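Putative transcriptional regulator (Streptomyces coelicolor, PDB 2ZB9) probably binds DNA through a helix-turn-helix domain and regulates transcription as a two-chain member of the TetR family. Local coordinates at residues A[129-132]-A[133-137]. Sequence-based numbering, arbitrary orientation.
Sequences ATAY and RQLYS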
ATOM      1  N   ALA A 129     -13.467   5.554   0.256  1.00 30.34           N
ATOM      2  CA  ALA A 129     -12.189   5.775   0.926  1.00 30.81           C
ATOM      3  C   ALA A 129     -12.440   6.184   2.374  1.00 30.18           C
ATOM      4  O   ALA A 129     -11.775   5.706   3.288  1.00 32.17           O
ATOM      5  CB  ALA A 129     -11.384   6.864   0.198  1.00 29.29           C
ATOM      6  N   THR A 130     -13.409   7.066   2.584  1.00 30.86           N
ATOM      7  CA  THR A 130     -13.737   7.513   3.934  1.00 31.39           C
ATOM      8  C   THR A 130     -14.230   6.356   4.795  1.00 29.44           C
ATOM      9  O   THR A 130     -13.848   6.236   5.959  1.00 30.47           O
ATOM     10  CB  THR A 130     -14.811   8.620   3.905  1.00 32.71           C
ATOM     11  OG1 THR A 130     -14.255   9.798   3.308  1.00 33.83           O
ATOM     12  CG2 THR A 130     -15.296   8.946   5.315  1.00 30.76           C
ATOM     13  N   ALA A 131     -15.075   5.504   4.221  1.00 30.58           N
ATOM     14  CA  ALA A 131     -15.610   4.352   4.943  1.00 29.67           C
ATOM     15  C   ALA A 131     -14.509   3.328   5.244  1.00 28.81           C
ATOM     16  O   ALA A 131     -14.518   2.673   6.290  1.00 28.68           O
ATOM     17  CB  ALA A 131     -16.719   3.700   4.128  1.00 30.69           C
ATOM     18  N   TYR A 132     -13.563   3.185   4.323  1.00 28.19           N
ATOM     19  CA  TYR A 132     -12.473   2.237   4.520  1.00 27.20           C
ATOM     20  C   TYR A 132     -11.682   2.604   5.781  1.00 27.35           C
ATOM     21  O   TYR A 132     -11.333   1.735   6.594  1.00 26.80           O
ATOM     22  CB  TYR A 132     -11.550   2.242   3.300  1.00 28.49           C
ATOM     23  CG  TYR A 132     -10.504   1.154   3.337  1.00 30.66           C
ATOM     24  CD1 TYR A 132     -10.755  -0.101   2.786  1.00 30.03           C
ATOM     25  CD2 TYR A 132      -9.273   1.370   3.959  1.00 28.69           C
ATOM     26  CE1 TYR A 132      -9.802  -1.118   2.851  1.00 31.94           C
ATOM     27  CE2 TYR A 132      -8.316   0.361   4.032  1.00 30.75           C
ATOM     28  CZ  TYR A 132      -8.586  -0.879   3.477  1.00 30.24           C
ATOM     29  OH  TYR A 132      -7.643  -1.877   3.555  1.00 29.43           O
ATOM     30  N   ARG A 133     -11.407   3.893   5.947  1.00 25.90           N
ATOM     31  CA  ARG A 133     -10.675   4.370   7.118  1.00 27.08           C
ATOM     32  C   ARG A 133     -11.512   4.270   8.397  1.00 27.15           C
ATOM     33  O   ARG A 133     -11.054   3.749   9.416  1.00 26.74           O
ATOM     34  CB  ARG A 133     -10.237   5.831   6.923  1.00 28.76           C
ATOM     35  CG  ARG A 133      -9.172   6.045   5.842  1.00 36.21           C
ATOM     36  CD  ARG A 133      -8.512   7.423   5.967  1.00 35.97           C
ATOM     37  NE  ARG A 133      -9.417   8.516   5.611  1.00 39.70           N
ATOM     38  CZ  ARG A 133      -9.746   8.838   4.360  1.00 41.66           C
ATOM     39  NH1 ARG A 133      -9.240   8.156   3.339  1.00 40.47           N
ATOM     40  NH2 ARG A 133     -10.585   9.841   4.127  1.00 41.84           N
ATOM     41  N   GLN A 134     -12.743   4.760   8.344  1.00 26.55           N
ATOM     42  CA  GLN A 134     -13.602   4.743   9.527  1.00 29.14           C
ATOM     43  C   GLN A 134     -14.010   3.366  10.022  1.00 28.45           C
ATOM     44  O   GLN A 134     -14.108   3.147  11.224  1.00 28.11           O
ATOM     45  CB  GLN A 134     -14.860   5.587   9.280  1.00 31.67           C
ATOM     46  CG  GLN A 134     -14.587   7.089   9.305  1.00 39.06           C
ATOM     47  CD  GLN A 134     -15.792   7.937   8.912  1.00 42.22           C
ATOM     48  OE1 GLN A 134     -15.752   9.165   9.006  1.00 43.43           O
ATOM     49  NE2 GLN A 134     -16.863   7.287   8.465  1.00 41.54           N
ATOM     50  N   LEU A 135     -14.234   2.435   9.102  1.00 28.86           N
ATOM     51  CA  LEU A 135     -14.674   1.104   9.489  1.00 28.41           C
ATOM     52  C   LEU A 135     -13.585   0.032   9.524  1.00 28.60           C
ATOM     53  O   LEU A 135     -13.776  -1.022  10.127  1.00 28.73           O
ATOM     54  CB  LEU A 135     -15.816   0.671   8.565  1.00 28.30           C
ATOM     55  CG  LEU A 135     -17.022   1.618   8.578  1.00 30.42           C
ATOM     56  CD1 LEU A 135     -17.996   1.228   7.472  1.00 30.76           C
ATOM     57  CD2 LEU A 135     -17.704   1.574   9.949  1.00 30.69           C
ATOM     58  N   TYR A 136     -12.442   0.292   8.896  1.00 27.63           N
ATOM     59  CA  TYR A 136     -11.376  -0.700   8.910  1.00 26.99           C
ATOM     60  C   TYR A 136      -9.970  -0.232   9.296  1.00 25.93           C
ATOM     61  O   TYR A 136      -9.523  -0.469  10.414  1.00 27.81           O
ATOM     62  CB  TYR A 136     -11.289  -1.423   7.560  1.00 25.37           C
ATOM     63  CG  TYR A 136     -10.395  -2.639   7.622  1.00 29.94           C
ATOM     64  CD1 TYR A 136     -10.833  -3.815   8.242  1.00 30.72           C
ATOM     65  CD2 TYR A 136      -9.092  -2.603   7.122  1.00 27.96           C
ATOM     66  CE1 TYR A 136      -9.995  -4.920   8.364  1.00 29.27           C
ATOM     67  CE2 TYR A 136      -8.244  -3.702   7.240  1.00 28.21           C
ATOM     68  CZ  TYR A 136      -8.701  -4.856   7.863  1.00 31.24           C
ATOM     69  OH  TYR A 136      -7.870  -5.945   7.993  1.00 34.95           O
ATOM     70  N   SER A 137      -9.278   0.433   8.376  1.00 26.23           N
ATOM     71  CA  SER A 137      -7.896   0.836   8.625  1.00 26.88           C
ATOM     72  C   SER A 137      -7.592   1.673   9.862  1.00 27.38           C
ATOM     73  O   SER A 137      -6.603   1.408  10.546  1.00 27.88           O
ATOM     74  CB  SER A 137      -7.306   1.521   7.381  1.00 25.49           C
ATOM     75  OG  SER A 137      -7.983   2.722   7.072  1.00 25.99           O
TER
HETATM   76  O   HOH W   1      -8.905   5.628   2.679  1.00 35.40           O
HETATM   77  O   HOH W   2     -12.185  10.212   1.247  1.00 44.28           O
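Tyr132 O accepts two backbone hydrogen bonds, from Tyr136 N at 2.9 Å and from Ser137 N at 3.0 Å. The donors reach it from opposite faces of the carbonyl plane. The Tyr136 bond is the more bent, its donor 41° out of the plane and off the lone pairs. The other runs from Ser137 back to the residue five positions earlier, marking a pi-type turn within helix 126-153. Ser137 OG hydrogen-bonds to Asp182 of the second subunit. Before the turn the pattern is alpha-helical: Leu135 N bonds to Ala131 O at 2.8 Å. Ala129 O accepts from Arg133 N and from a water weakly bonded to Arg133 NH1. The Arg133 chain bends at chi3, bringing one guanidinium face over Ala129 O, 3.5 Å from NH1. With CG anti to the backbone N (chi1 -172°), the Tyr132 ring runs beside Tyr136, pointing the same way. The rings meet obliquely at 58°, Tyr132 OH 3.9 Å from Tyr136 CD2. Tyr132 CE2 meets Ser137 CB at 3.7 Å. Helices 67-83 and 110-122 pack on Tyr132. Replacing Tyr132 with an alanine would probably open a gap beside Tyr136 and Ser137. Two NH groups satisfy one carbonyl at the widened turn, where buried Tyr132 and Ser137 meet the second subunit.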